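Local coordinates for type II secretion system protein F (Vibrio cholerae, PDB 3C1Q) that probably serves as an inner-membrane component of the type II secretion system, which exports proteases and toxins from the periplasm in an energy-dependent manner, at residues D13-L24 / A37-I47; T49-K57 / S67-F75. One frame throughout, in Å; residues are numbered along the deposited sequence.

Contact 1. Residues D13-L24 / A37-I47. With CA (calcium ion), chain C.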
# COMPACT_ATOMS: atom_id res chain seq x y z
N ASP B 13 6.06 -7.39 6.33
CA ASP B 13 4.88 -8.05 5.79
C ASP B 13 3.63 -7.69 6.57
O ASP B 13 2.55 -7.56 5.99
CB ASP B 13 5.08 -9.54 5.67
CG ASP B 13 5.87 -9.91 4.42
OD1 ASP B 13 5.69 -9.23 3.37
OD2 ASP B 13 6.65 -10.87 4.50
N LEU B 14 3.74 -7.50 7.89
CA LEU B 14 2.57 -6.98 8.63
C LEU B 14 2.18 -5.58 8.15
O LEU B 14 1.01 -5.29 7.95
CB LEU B 14 2.80 -6.96 10.14
CG LEU B 14 1.57 -6.53 10.95
CD1 LEU B 14 0.42 -7.52 10.77
CD2 LEU B 14 1.94 -6.37 12.41
N ALA B 15 3.18 -4.72 7.93
CA ALA B 15 2.95 -3.37 7.43
C ALA B 15 2.25 -3.37 6.07
O ALA B 15 1.34 -2.57 5.82
CB ALA B 15 4.25 -2.61 7.36
N LEU B 16 2.68 -4.29 5.21
CA LEU B 16 2.14 -4.38 3.87
C LEU B 16 0.66 -4.74 3.95
O LEU B 16 -0.18 -4.01 3.42
CB LEU B 16 2.90 -5.42 3.06
CG LEU B 16 2.35 -5.82 1.69
CD1 LEU B 16 2.26 -4.60 0.78
CD2 LEU B 16 3.21 -6.92 1.08
N ILE B 17 0.34 -5.87 4.59
CA ILE B 17 -1.07 -6.30 4.58
C ILE B 17 -1.95 -5.32 5.32
O ILE B 17 -3.11 -5.13 4.95
CB ILE B 17 -1.27 -7.77 5.06
CG1 ILE B 17 -0.84 -7.95 6.53
CG2 ILE B 17 -0.53 -8.75 4.11
CD1 ILE B 17 -1.07 -9.40 7.13
N THR B 18 -1.43 -4.66 6.36
CA THR B 18 -2.27 -3.72 7.12
C THR B 18 -2.57 -2.46 6.29
O THR B 18 -3.71 -1.99 6.25
CB THR B 18 -1.64 -3.38 8.50
OG1 THR B 18 -1.40 -4.59 9.24
CG2 THR B 18 -2.55 -2.49 9.30
N ARG B 19 -1.56 -1.98 5.57
CA ARG B 19 -1.74 -0.85 4.66
C ARG B 19 -2.71 -1.19 3.54
O ARG B 19 -3.62 -0.44 3.25
CB ARG B 19 -0.41 -0.36 4.10
CG ARG B 19 -0.55 0.78 3.07
CD ARG B 19 -1.22 1.99 3.64
NE ARG B 19 -0.38 2.63 4.67
CZ ARG B 19 -0.84 3.55 5.51
NH1 ARG B 19 -2.12 3.92 5.46
NH2 ARG B 19 -0.04 4.10 6.41
N GLN B 20 -2.54 -2.37 2.93
CA GLN B 20 -3.43 -2.79 1.85
C GLN B 20 -4.87 -2.91 2.35
O GLN B 20 -5.79 -2.41 1.71
CB GLN B 20 -2.97 -4.11 1.24
CG GLN B 20 -1.61 -4.02 0.55
CD GLN B 20 -1.17 -5.34 -0.02
OE1 GLN B 20 -1.03 -6.33 0.71
NE2 GLN B 20 -0.95 -5.38 -1.34
N LEU B 21 -5.06 -3.56 3.50
CA LEU B 21 -6.43 -3.72 4.01
C LEU B 21 -7.03 -2.34 4.34
O LEU B 21 -8.18 -2.06 4.03
CB LEU B 21 -6.45 -4.65 5.22
CG LEU B 21 -7.80 -5.01 5.78
CD1 LEU B 21 -8.65 -5.80 4.74
CD2 LEU B 21 -7.62 -5.82 7.09
N ALA B 22 -6.24 -1.46 4.96
CA ALA B 22 -6.73 -0.12 5.27
C ALA B 22 -7.13 0.66 4.02
O ALA B 22 -8.16 1.34 4.00
CB ALA B 22 -5.68 0.66 6.04
N THR B 23 -6.32 0.56 2.98
CA THR B 23 -6.53 1.27 1.74
C THR B 23 -7.82 0.84 1.05
O THR B 23 -8.62 1.66 0.58
CB THR B 23 -5.31 1.09 0.80
OG1 THR B 23 -4.14 1.62 1.47
CG2 THR B 23 -5.50 1.82 -0.50
N LEU B 24 -8.03 -0.46 1.02
CA LEU B 24 -9.22 -1.02 0.40
C LEU B 24 -10.49 -0.70 1.21
O LEU B 24 -11.47 -0.23 0.66
CB LEU B 24 -9.04 -2.52 0.21
CG LEU B 24 -7.93 -2.92 -0.77
CD1 LEU B 24 -7.60 -4.42 -0.65
CD2 LEU B 24 -8.28 -2.58 -2.21
N ALA B 37 -8.76 -9.48 -2.05
CA ALA B 37 -7.73 -8.77 -2.77
C ALA B 37 -6.37 -8.87 -2.09
O ALA B 37 -5.37 -9.17 -2.76
CB ALA B 37 -8.14 -7.28 -2.95
N VAL B 38 -6.31 -8.66 -0.78
CA VAL B 38 -5.00 -8.71 -0.10
C VAL B 38 -4.40 -10.14 -0.22
O VAL B 38 -3.20 -10.31 -0.50
CB VAL B 38 -5.08 -8.22 1.40
CG1 VAL B 38 -3.69 -8.19 2.03
CG2 VAL B 38 -5.73 -6.82 1.48
N ALA B 39 -5.25 -11.15 -0.09
CA ALA B 39 -4.85 -12.54 -0.28
C ALA B 39 -4.28 -12.80 -1.68
O ALA B 39 -3.19 -13.36 -1.82
CB ALA B 39 -6.03 -13.50 -0.04
N GLU B 40 -5.04 -12.40 -2.70
CA GLU B 40 -4.66 -12.62 -4.10
C GLU B 40 -3.35 -11.95 -4.45
O GLU B 40 -2.65 -12.41 -5.34
CB GLU B 40 -5.71 -12.01 -5.03
CG GLU B 40 -7.05 -12.70 -5.05
CD GLU B 40 -8.12 -11.89 -5.78
OE1 GLU B 40 -7.97 -10.65 -5.92
OE2 GLU B 40 -9.12 -12.49 -6.22
N GLN B 41 -3.06 -10.84 -3.77
CA GLN B 41 -1.87 -10.04 -4.04
C GLN B 41 -0.63 -10.44 -3.23
O GLN B 41 0.43 -9.86 -3.40
CB GLN B 41 -2.18 -8.55 -3.85
CG GLN B 41 -3.23 -8.03 -4.84
CD GLN B 41 -3.64 -6.61 -4.55
OE1 GLN B 41 -2.83 -5.81 -4.09
NE2 GLN B 41 -4.91 -6.30 -4.82
N SER B 42 -0.74 -11.44 -2.37
CA SER B 42 0.37 -11.78 -1.48
C SER B 42 1.40 -12.67 -2.17
O SER B 42 1.03 -13.59 -2.85
CB SER B 42 -0.14 -12.52 -0.24
OG SER B 42 0.91 -12.64 0.72
N GLU B 43 2.69 -12.38 -1.96
CA GLU B 43 3.80 -13.19 -2.46
C GLU B 43 4.10 -14.37 -1.57
O GLU B 43 4.75 -15.32 -1.99
CB GLU B 43 5.11 -12.38 -2.50
CG GLU B 43 5.07 -11.10 -3.25
CD GLU B 43 6.41 -10.39 -3.34
OE1 GLU B 43 7.43 -10.92 -2.84
OE2 GLU B 43 6.44 -9.30 -3.93
N LYS B 44 3.66 -14.29 -0.32
CA LYS B 44 4.00 -15.24 0.74
C LYS B 44 2.86 -16.26 0.91
O LYS B 44 1.80 -15.91 1.41
CB LYS B 44 4.22 -14.46 2.04
CG LYS B 44 5.38 -13.44 2.01
CD LYS B 44 6.72 -14.14 2.11
CE LYS B 44 7.78 -13.31 2.83
NZ LYS B 44 7.92 -11.96 2.25
N PRO B 45 3.07 -17.51 0.49
CA PRO B 45 1.99 -18.51 0.65
C PRO B 45 1.33 -18.60 2.04
O PRO B 45 0.12 -18.78 2.12
CB PRO B 45 2.69 -19.83 0.28
CG PRO B 45 3.72 -19.42 -0.70
CD PRO B 45 4.23 -18.08 -0.22
N ARG B 46 2.12 -18.48 3.11
CA ARG B 46 1.57 -18.59 4.47
C ARG B 46 0.61 -17.46 4.75
O ARG B 46 -0.40 -17.63 5.45
CB ARG B 46 2.67 -18.53 5.53
CG ARG B 46 3.47 -19.80 5.74
CD ARG B 46 4.34 -19.64 7.00
NE ARG B 46 4.83 -20.90 7.53
CZ ARG B 46 4.15 -21.69 8.36
NH1 ARG B 46 2.91 -21.39 8.77
NH2 ARG B 46 4.71 -22.81 8.80
N ILE B 47 0.96 -16.28 4.23
CA ILE B 47 0.15 -15.09 4.46
C ILE B 47 -1.13 -15.20 3.64
O ILE B 47 -2.21 -14.90 4.16
CB ILE B 47 0.91 -13.81 4.12
CG1 ILE B 47 2.06 -13.62 5.13
CG2 ILE B 47 -0.05 -12.60 4.14
CD1 ILE B 47 2.96 -12.43 4.83
CA CA C . 4.73 -8.16 -4.97
O HOH W 1 5.72 -10.07 0.61
O HOH W 2 1.32 -7.35 -2.54
O HOH W 3 -0.71 -8.84 -0.11
O HOH W 4 2.95 -9.67 -4.83
O HOH W 5 4.03 -7.64 -2.71
O HOH W 6 4.91 -9.66 -6.82
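The amides of Q20 and Q41 meet with their planes 80° apart, NE2 of Q20 lying 3.4 Å from OE1 of Q41 at an angle too poor for a hydrogen bond. Both NE2 atoms bond instead to T23 of the second subunit, so these glutamines serve the homodimer. The third flat group, the D13 carboxylate, takes NZ of K44 on the syn lone pair of OD2 in a 2.8 Å salt bridge, and a water that donates to OD1 of D13 also accepts a weak bond from NZ of K44. Beside these polar groups, in this bundle of six helices, helix 11-26 packs on the end of helix 31-40 and the start of helix 45-59 by knobs-into-holes: V38 is the knob, among I17, Q20, L21 and L24. Its short, branched side chain suits the hole, CG1 lying 3.8 Å from CG2 of I17 and CG2 3.7 Å from CD1 of L24, which also touches the small A37. With chi1 at 64°, I17 sends CG1 between its backbone N and carbonyl carbon, leaving CG2 for V38 and for CG2 of I47; CD1 of I47 touches CB of D13. One water fixes the Q20 amide further by donating to its OE1 and to the carbonyl of V38. The turn between helix 31-40 and helix 45-59 presents E43, whose OE2 binds the calcium ion at 2.3 Å; E97 and D101 of the second subunit bind the same ion, joining the two chains. A water bound to the calcium ion donates to O of Q41 at 2.9 Å.

Contact 2. Residues T49-K57 / S67-F75; sequences TMLVAVRAK and SLGDYPHVF
K57 and D70 form the salt bridge of this contact, with NZ of the lysine 2.8 Å from OD2 of the aspartate. NZ arrives on the syn side of OD2 but 25° out of the carboxylate plane. A bend at chi3 (77°) swings the lysine tip toward the acid, and a cation-pi contact with Y62 gives the same ammonium a second partner. The aliphatic base of K57 rests on S67, CB lying 3.3 Å from OG, a hydroxyl that bonds to O of T63. Serine is small enough to let helix 45-59 come close here. A type I beta turn, L68 to Y71, delivers both D70 and the Y71 ring to helix 45-59. CG of M50, a residue deposited as selenomethionine, makes a CH-pi contact over the centre of that ring, 3.5 Å from the centroid and almost on the normal, and SE, over the same face at 4.1 Å, a Met-aromatic contact. CG anti to the backbone N (chi1 173°) lays this flexible, polarisable chain along the ring. SE then continues to F75, 3.7 Å from CE2 in an oblique approach, and also touches V74. The F75 ring is sandwiched by CG1 of V74 over one face and CD2 of L68 on the other. V54 fills in between, CG2 reaching CE2 of Y71 and CG1 facing CB of S67, while CB of A53 abuts the tyrosine OH at 3.4 Å.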
# COMPACT_ATOMS: atom_id res chain seq x y z
N THR B 49 -2.64 -17.96 2.73
CA THR B 49 -3.47 -18.94 3.42
C THR B 49 -4.23 -18.33 4.59
O THR B 49 -5.42 -18.58 4.77
CB THR B 49 -2.56 -20.05 3.97
OG1 THR B 49 -1.99 -20.73 2.86
CG2 THR B 49 -3.34 -21.02 4.82
N MSE B 50 -3.51 -17.55 5.39
CA MSE B 50 -4.09 -16.90 6.56
C MSE B 50 -5.20 -15.97 6.14
O MSE B 50 -6.27 -16.01 6.72
CB MSE B 50 -3.01 -16.11 7.30
CG MSE B 50 -3.53 -15.26 8.44
SE MSE B 50 -2.02 -14.41 9.33
CE MSE B 50 -1.56 -13.08 7.95
N LEU B 51 -4.95 -15.15 5.13
CA LEU B 51 -5.95 -14.16 4.67
C LEU B 51 -7.18 -14.81 4.05
O LEU B 51 -8.31 -14.35 4.26
CB LEU B 51 -5.30 -13.14 3.74
CG LEU B 51 -4.31 -12.23 4.47
CD1 LEU B 51 -3.53 -11.39 3.48
CD2 LEU B 51 -5.02 -11.35 5.51
N VAL B 52 -6.99 -15.90 3.32
CA VAL B 52 -8.12 -16.62 2.74
C VAL B 52 -8.97 -17.21 3.88
O VAL B 52 -10.21 -17.15 3.83
CB VAL B 52 -7.62 -17.70 1.75
CG1 VAL B 52 -8.74 -18.66 1.33
CG2 VAL B 52 -7.05 -17.02 0.50
N ALA B 53 -8.31 -17.75 4.89
CA ALA B 53 -8.99 -18.35 6.03
C ALA B 53 -9.77 -17.30 6.81
O ALA B 53 -10.91 -17.51 7.18
CB ALA B 53 -7.98 -19.08 6.95
N VAL B 54 -9.14 -16.15 7.05
CA VAL B 54 -9.80 -15.03 7.72
C VAL B 54 -11.00 -14.55 6.90
O VAL B 54 -12.09 -14.29 7.45
CB VAL B 54 -8.79 -13.89 8.00
CG1 VAL B 54 -9.49 -12.62 8.49
CG2 VAL B 54 -7.75 -14.35 9.05
N ARG B 55 -10.82 -14.43 5.59
CA ARG B 55 -11.91 -14.04 4.70
C ARG B 55 -13.08 -15.02 4.78
O ARG B 55 -14.24 -14.60 4.85
CB ARG B 55 -11.47 -13.93 3.26
CG ARG B 55 -12.60 -13.32 2.42
CD ARG B 55 -12.45 -13.45 0.95
NE ARG B 55 -13.79 -13.43 0.36
CZ ARG B 55 -14.16 -14.12 -0.71
NH1 ARG B 55 -15.43 -14.05 -1.13
NH2 ARG B 55 -13.29 -14.87 -1.38
N ALA B 56 -12.76 -16.31 4.75
CA ALA B 56 -13.80 -17.34 4.83
C ALA B 56 -14.62 -17.12 6.11
O ALA B 56 -15.85 -17.07 6.07
CB ALA B 56 -13.18 -18.72 4.79
N LYS B 57 -13.93 -16.90 7.23
CA LYS B 57 -14.62 -16.72 8.51
C LYS B 57 -15.50 -15.47 8.52
O LYS B 57 -16.61 -15.49 9.05
CB LYS B 57 -13.63 -16.71 9.68
CG LYS B 57 -13.08 -18.10 9.99
CD LYS B 57 -12.29 -18.12 11.27
CE LYS B 57 -13.15 -18.13 12.50
NZ LYS B 57 -12.44 -18.63 13.71
N SER B 67 -11.82 -13.40 14.13
CA SER B 67 -11.07 -14.20 13.14
C SER B 67 -9.55 -14.06 13.32
O SER B 67 -8.83 -15.05 13.30
CB SER B 67 -11.49 -13.84 11.72
OG SER B 67 -12.89 -14.06 11.50
N LEU B 68 -9.08 -12.83 13.53
CA LEU B 68 -7.63 -12.59 13.69
C LEU B 68 -7.06 -13.30 14.92
O LEU B 68 -5.85 -13.50 15.01
CB LEU B 68 -7.34 -11.10 13.79
CG LEU B 68 -7.71 -10.24 12.59
CD1 LEU B 68 -7.33 -8.78 12.86
CD2 LEU B 68 -7.07 -10.74 11.30
N GLY B 69 -7.93 -13.65 15.86
CA GLY B 69 -7.54 -14.36 17.06
C GLY B 69 -7.01 -15.76 16.83
O GLY B 69 -6.39 -16.34 17.71
N ASP B 70 -7.29 -16.31 15.65
CA ASP B 70 -6.65 -17.57 15.23
C ASP B 70 -5.15 -17.42 14.88
O ASP B 70 -4.46 -18.42 14.71
CB ASP B 70 -7.43 -18.20 14.08
CG ASP B 70 -8.84 -18.65 14.47
OD1 ASP B 70 -9.17 -18.64 15.67
OD2 ASP B 70 -9.63 -19.00 13.57
N TYR B 71 -4.65 -16.19 14.78
CA TYR B 71 -3.24 -15.93 14.48
C TYR B 71 -2.68 -14.87 15.43
O TYR B 71 -2.26 -13.79 14.98
CB TYR B 71 -3.07 -15.46 13.02
CG TYR B 71 -3.74 -16.37 12.04
CD1 TYR B 71 -3.07 -17.44 11.47
CD2 TYR B 71 -5.08 -16.19 11.72
CE1 TYR B 71 -3.72 -18.30 10.60
CE2 TYR B 71 -5.73 -17.02 10.85
CZ TYR B 71 -5.05 -18.08 10.31
OH TYR B 71 -5.73 -18.91 9.45
N PRO B 72 -2.64 -15.17 16.73
CA PRO B 72 -2.22 -14.23 17.77
C PRO B 72 -0.71 -13.95 17.72
O PRO B 72 -0.25 -12.94 18.25
CB PRO B 72 -2.61 -14.94 19.07
CG PRO B 72 -2.51 -16.38 18.74
CD PRO B 72 -2.97 -16.49 17.31
N HIS B 73 0.02 -14.86 17.07
CA HIS B 73 1.43 -14.69 16.74
C HIS B 73 1.70 -13.66 15.61
O HIS B 73 2.83 -13.24 15.42
CB HIS B 73 2.04 -16.06 16.40
CG HIS B 73 1.45 -16.71 15.18
ND1 HIS B 73 0.09 -16.88 15.00
CD2 HIS B 73 2.05 -17.25 14.09
CE1 HIS B 73 -0.12 -17.46 13.83
NE2 HIS B 73 1.05 -17.70 13.26
N VAL B 74 0.65 -13.26 14.89
CA VAL B 74 0.76 -12.26 13.83
C VAL B 74 0.06 -10.97 14.23
O VAL B 74 0.61 -9.89 14.05
CB VAL B 74 0.15 -12.77 12.50
CG1 VAL B 74 0.09 -11.66 11.47
CG2 VAL B 74 0.95 -13.97 12.00
N PHE B 75 -1.16 -11.11 14.75
CA PHE B 75 -1.98 -9.99 15.20
C PHE B 75 -2.07 -10.01 16.72
O PHE B 75 -2.78 -10.83 17.30
CB PHE B 75 -3.36 -10.11 14.57
CG PHE B 75 -3.33 -10.16 13.08
CD1 PHE B 75 -3.08 -9.01 12.34
CD2 PHE B 75 -3.52 -11.36 12.41
CE1 PHE B 75 -3.05 -9.07 10.95
CE2 PHE B 75 -3.47 -11.43 11.03
CZ PHE B 75 -3.24 -10.30 10.30

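Overall arrangement
Contacts 1 and 2 follow one another along the chain, the first closing before the second opens, and their centres lie about 12 Å apart. Helix 45-59 joins them: its N-terminal part meets helix 11-26, and residues from M50 onward also meet segment 67-75, which starts at the end of helix 64-68. The two interiors are continuous, since L51 packs on V38, M50 on I17 and F75 on L14. Their surroundings differ. Contact 1 borders the second subunit and the calcium site shared between the chains; both belong to this cytoplasmic domain, but no other chain of the assembly touches the segments of contact 2. One apolar core thus runs from the subunit interface through contact 1 to the partly buried contact 2.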